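Local coordinates for protein pyocin-S2 (Pseudomonas aeruginosa, PDB 5ODW) that kills sensitive Pseudomonas cells as a nuclease bacteriocin that breaks down chromosomal DNA and blocks lipid synthesis, this chain being its N-terminal part without the nuclease domain, at residues 63-68 with 168-173; 55-60 with 158-163. One frame throughout, in Å; residues are numbered along the deposited sequence.

Both contacts join the same two elements, helix 47-70 and the long helix 153-204, which run side by side in the same direction in this helical N-terminal part of pyocin-S2. Their centres lie about 13 Å apart. Neither is fully core: of four touching residues, Ile171 alone is buried in contact 1, whereas Met160 and Leu163 are both buried in contact 2, although contact 2 lies farther from the chain centre, about 15 Å against 6 Å. No hydrogen bond spans either. Contact 1 mixes a histidine ring and a carboxylate with an aliphatic pair, Leu68 and Ile171. Contact 2 relies on thioether and aliphatic packing, while Arg58, the arginine that touches across, finds its polar partners outside the two segments.

Contact 1: residues 63-68 with 168-173; sequences KSHSEL and SADIYK
In the helical bundle of this N-terminal part, helix 47-70 and helix 153-204 pack side by side and parallel, and here one turn of each meets through four side chains. The axes of the two segments come within 10.7 Å of each other, a separation bridged by medium-sized side chains. Ile171 is the central one: its CG1 branch reaches across, with CD1 3.6 Å from His65 ND1, and the two side chains pass each other in opposite directions. On the next turn of helix 47-70, Leu68 lays CD2 3.8 Å from CG1 of Ile171. A branched aliphatic residue suits the place of Ile171, which is buried and also touched by Leu72 and Ile23.

Histidine suits the margin between apolar and polar surroundings. With CG anti to the backbone N (chi1 163°), the ring of His65 extends toward helix 153-204, where it also stacks with Tyr167. OD2 of Asp170 lies at the ring edge, in the ring plane and nearest CE1, its carboxylate plane turned 57° from the ring plane. A charged ring would probably be favoured by the nearby carboxylate. No hydrogen bond forms, because Asp170 OD2, although 3.4 Å from NE2 of His65, is badly angled for it.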
# COMPACT_ATOMS: atom_id res chain seq x y z
N LYS C 63 -27.66 13.12 31.22
CA LYS C 63 -28.27 14.22 31.97
C LYS C 63 -29.80 14.21 31.82
O LYS C 63 -30.49 14.87 32.60
CB LYS C 63 -27.63 15.57 31.61
CG LYS C 63 -26.13 15.58 31.93
CD LYS C 63 -25.35 16.72 31.28
CE LYS C 63 -25.05 17.83 32.26
NZ LYS C 63 -24.29 17.36 33.45
N SER C 64 -30.31 13.41 30.87
CA SER C 64 -31.73 13.20 30.69
C SER C 64 -32.18 12.05 31.57
O SER C 64 -33.30 12.07 32.08
CB SER C 64 -32.07 12.93 29.23
OG SER C 64 -32.06 14.14 28.50
N HIS C 65 -31.31 11.06 31.78
CA HIS C 65 -31.59 9.93 32.65
C HIS C 65 -31.58 10.35 34.15
O HIS C 65 -32.47 9.97 34.89
CB HIS C 65 -30.61 8.76 32.36
CG HIS C 65 -30.51 7.70 33.43
ND1 HIS C 65 -31.57 6.85 33.73
CD2 HIS C 65 -29.46 7.37 34.21
CE1 HIS C 65 -31.13 6.06 34.70
NE2 HIS C 65 -29.86 6.34 35.02
N SER C 66 -30.52 11.08 34.59
CA SER C 66 -30.36 11.50 35.99
C SER C 66 -31.34 12.60 36.42
O SER C 66 -31.65 12.68 37.61
CB SER C 66 -28.92 11.91 36.29
OG SER C 66 -28.32 12.58 35.19
N GLU C 67 -31.84 13.42 35.47
CA GLU C 67 -32.83 14.47 35.76
C GLU C 67 -34.17 13.81 36.15
O GLU C 67 -34.93 14.34 36.97
CB GLU C 67 -33.00 15.40 34.54
CG GLU C 67 -33.96 16.58 34.73
CD GLU C 67 -34.15 17.58 33.60
OE1 GLU C 67 -33.55 17.38 32.51
OE2 GLU C 67 -34.91 18.56 33.80
N LEU C 68 -34.43 12.63 35.55
CA LEU C 68 -35.61 11.80 35.67
C LEU C 68 -35.56 10.89 36.91
O LEU C 68 -36.58 10.77 37.60
CB LEU C 68 -35.77 11.02 34.36
CG LEU C 68 -37.01 10.17 34.16
CD1 LEU C 68 -38.28 11.01 34.08
CD2 LEU C 68 -36.85 9.33 32.92
N SER C 168 -33.85 3.34 29.97
CA SER C 168 -35.31 3.15 30.06
C SER C 168 -35.60 1.97 30.97
O SER C 168 -36.51 2.05 31.78
CB SER C 168 -35.94 2.95 28.69
OG SER C 168 -35.97 4.18 27.99
N ALA C 169 -34.78 0.91 30.90
CA ALA C 169 -34.90 -0.27 31.75
C ALA C 169 -34.59 0.06 33.21
O ALA C 169 -35.19 -0.53 34.09
CB ALA C 169 -33.98 -1.37 31.26
N ASP C 170 -33.67 1.00 33.46
CA ASP C 170 -33.35 1.40 34.83
C ASP C 170 -34.57 2.11 35.47
O ASP C 170 -35.00 1.75 36.57
CB ASP C 170 -32.07 2.29 34.86
CG ASP C 170 -31.52 2.55 36.26
OD1 ASP C 170 -31.23 1.56 36.99
OD2 ASP C 170 -31.36 3.74 36.63
N ILE C 171 -35.14 3.08 34.74
CA ILE C 171 -36.31 3.87 35.09
C ILE C 171 -37.54 2.96 35.31
O ILE C 171 -38.12 2.97 36.40
CB ILE C 171 -36.54 5.00 34.03
CG1 ILE C 171 -35.35 6.01 33.95
CG2 ILE C 171 -37.88 5.72 34.23
CD1 ILE C 171 -34.87 6.71 35.27
N TYR C 172 -37.92 2.14 34.29
CA TYR C 172 -39.04 1.18 34.34
C TYR C 172 -38.97 0.27 35.59
O TYR C 172 -39.99 0.12 36.26
CB TYR C 172 -39.10 0.30 33.08
CG TYR C 172 -39.55 0.97 31.79
CD1 TYR C 172 -40.72 1.73 31.75
CD2 TYR C 172 -38.94 0.67 30.57
CE1 TYR C 172 -41.19 2.28 30.55
CE2 TYR C 172 -39.39 1.21 29.37
CZ TYR C 172 -40.52 2.02 29.37
OH TYR C 172 -40.98 2.53 28.17
N LYS C 173 -37.77 -0.32 35.90
CA LYS C 173 -37.52 -1.18 37.08
C LYS C 173 -37.87 -0.45 38.38
O LYS C 173 -38.48 -1.05 39.27
CB LYS C 173 -36.03 -1.60 37.14
CG LYS C 173 -35.74 -3.09 36.90
CD LYS C 173 -34.23 -3.37 37.02
CE LYS C 173 -33.76 -4.68 36.39
NZ LYS C 173 -32.33 -4.62 35.98

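Contact 2: residues 55-60 with 158-163; sequences RKLRST and RHMSEL
The backbones of 55-60 and 158-163 run nearly parallel, their N-to-C directions only 8° apart and their segment axes 10.8 Å apart at closest approach, as neighbouring helices of a parallel pair in this helical bundle. Arg58 and Met160 have the nearest CA atoms across the pair, 7.4 Å apart.

Met160 bridges the two helices here. In its flexible, unbranched chain, CG anti to the carbonyl carbon (chi1 -60°) and the bend at chi2 (-54°) bring SD to the opposing helix. SD then rests 3.9 Å from CB of Leu57 and close to the backbone N of Arg58, so the large, polarisable sulfur packs against the helix surface itself. Tyr26 of strand 24-26 touches both Leu57 and Met160, adding an aromatic side chain to this apolar patch.

One turn further along helix 153-204, Leu163 meets the aliphatic part of Arg58, the two side chains crossing at about a right angle. Arginine suits this border because its methylenes can pack while its guanidinium reaches polar partners: NE forms a salt bridge with Asp62, and NH1 hydrogen-bonds to the backbone O of Pro134 and to the hydroxyl of Tyr54. These partners probably steady the side chain beside the leucine.

Within the segments, Arg158 and Glu162, one turn apart, form a salt bridge, and Thr60 OG1 donates to O of Leu57 from above the carbonyl plane. Across the helices, the methyl CD1 of Leu163 lies 3.9 Å from CD of Arg58.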
# COMPACT_ATOMS: atom_id res chain seq x y z
N ARG C 55 -19.24 12.13 22.72
CA ARG C 55 -19.19 12.93 23.94
C ARG C 55 -20.39 13.92 24.01
O ARG C 55 -21.00 14.05 25.08
CB ARG C 55 -17.82 13.62 24.08
CG ARG C 55 -16.69 12.66 24.47
CD ARG C 55 -15.32 13.31 24.46
NE ARG C 55 -14.68 13.17 23.15
CZ ARG C 55 -13.43 13.55 22.87
NH1 ARG C 55 -12.67 14.08 23.82
NH2 ARG C 55 -12.94 13.40 21.65
N LYS C 56 -20.77 14.53 22.85
CA LYS C 56 -21.92 15.46 22.71
C LYS C 56 -23.24 14.77 23.03
O LYS C 56 -24.02 15.25 23.87
CB LYS C 56 -21.99 16.09 21.31
CG LYS C 56 -21.00 17.23 21.10
CD LYS C 56 -21.35 18.06 19.87
CE LYS C 56 -20.10 18.60 19.21
NZ LYS C 56 -20.38 19.16 17.86
N LEU C 57 -23.50 13.62 22.38
CA LEU C 57 -24.74 12.87 22.57
C LEU C 57 -24.85 12.16 23.91
O LEU C 57 -25.93 12.14 24.50
CB LEU C 57 -24.98 11.90 21.41
CG LEU C 57 -25.52 12.52 20.13
CD1 LEU C 57 -25.08 11.74 18.94
CD2 LEU C 57 -27.03 12.63 20.18
N ARG C 58 -23.73 11.55 24.38
CA ARG C 58 -23.67 10.83 25.65
C ARG C 58 -24.06 11.71 26.81
O ARG C 58 -24.86 11.26 27.62
CB ARG C 58 -22.30 10.14 25.87
CG ARG C 58 -22.15 9.32 27.16
CD ARG C 58 -22.83 7.95 27.15
NE ARG C 58 -22.93 7.39 28.50
CZ ARG C 58 -22.32 6.28 28.91
NH1 ARG C 58 -21.55 5.59 28.09
NH2 ARG C 58 -22.49 5.85 30.16
N SER C 59 -23.58 12.97 26.89
CA SER C 59 -23.96 13.89 27.98
C SER C 59 -25.49 14.20 28.03
O SER C 59 -26.11 14.05 29.09
CB SER C 59 -23.13 15.17 27.94
OG SER C 59 -23.00 15.63 26.61
N THR C 60 -26.10 14.54 26.86
CA THR C 60 -27.54 14.84 26.69
C THR C 60 -28.46 13.67 27.01
O THR C 60 -29.64 13.89 27.30
CB THR C 60 -27.84 15.36 25.30
OG1 THR C 60 -27.07 14.62 24.37
CG2 THR C 60 -27.53 16.84 25.15
N ARG C 158 -26.29 3.21 16.99
CA ARG C 158 -26.50 1.95 17.71
C ARG C 158 -26.21 2.09 19.20
O ARG C 158 -27.04 1.67 20.00
CB ARG C 158 -25.72 0.79 17.06
CG ARG C 158 -26.09 -0.58 17.63
CD ARG C 158 -26.93 -1.45 16.69
NE ARG C 158 -26.83 -2.87 17.06
CZ ARG C 158 -27.79 -3.56 17.67
NH1 ARG C 158 -28.95 -2.99 17.96
NH2 ARG C 158 -27.60 -4.84 17.98
N HIS C 159 -25.05 2.68 19.58
CA HIS C 159 -24.66 2.87 20.99
C HIS C 159 -25.66 3.73 21.75
O HIS C 159 -25.95 3.43 22.90
CB HIS C 159 -23.24 3.44 21.13
CG HIS C 159 -22.14 2.42 21.06
ND1 HIS C 159 -21.39 2.10 22.18
CD2 HIS C 159 -21.65 1.74 20.01
CE1 HIS C 159 -20.50 1.21 21.77
NE2 HIS C 159 -20.61 0.97 20.48
N MET C 160 -26.21 4.78 21.10
CA MET C 160 -27.17 5.69 21.73
C MET C 160 -28.56 5.04 21.86
O MET C 160 -29.13 5.09 22.95
CB MET C 160 -27.21 7.08 21.05
CG MET C 160 -25.86 7.88 21.06
SD MET C 160 -24.94 8.21 22.60
CE MET C 160 -23.91 6.83 22.70
N SER C 161 -29.07 4.36 20.81
CA SER C 161 -30.34 3.60 20.85
C SER C 161 -30.30 2.52 21.95
O SER C 161 -31.27 2.36 22.68
CB SER C 161 -30.66 2.97 19.50
OG SER C 161 -30.85 3.95 18.49
N GLU C 162 -29.15 1.82 22.08
CA GLU C 162 -28.89 0.76 23.06
C GLU C 162 -28.75 1.29 24.50
O GLU C 162 -29.00 0.55 25.44
CB GLU C 162 -27.64 -0.06 22.66
CG GLU C 162 -27.83 -0.99 21.47
CD GLU C 162 -28.79 -2.16 21.67
OE1 GLU C 162 -28.90 -2.66 22.81
OE2 GLU C 162 -29.42 -2.57 20.67
N LEU C 163 -28.33 2.57 24.66
CA LEU C 163 -28.20 3.24 25.96
C LEU C 163 -29.52 3.90 26.32
O LEU C 163 -29.79 4.09 27.50
CB LEU C 163 -27.08 4.28 25.94
CG LEU C 163 -25.66 3.74 25.75
CD1 LEU C 163 -24.68 4.86 25.60
CD2 LEU C 163 -25.23 2.88 26.91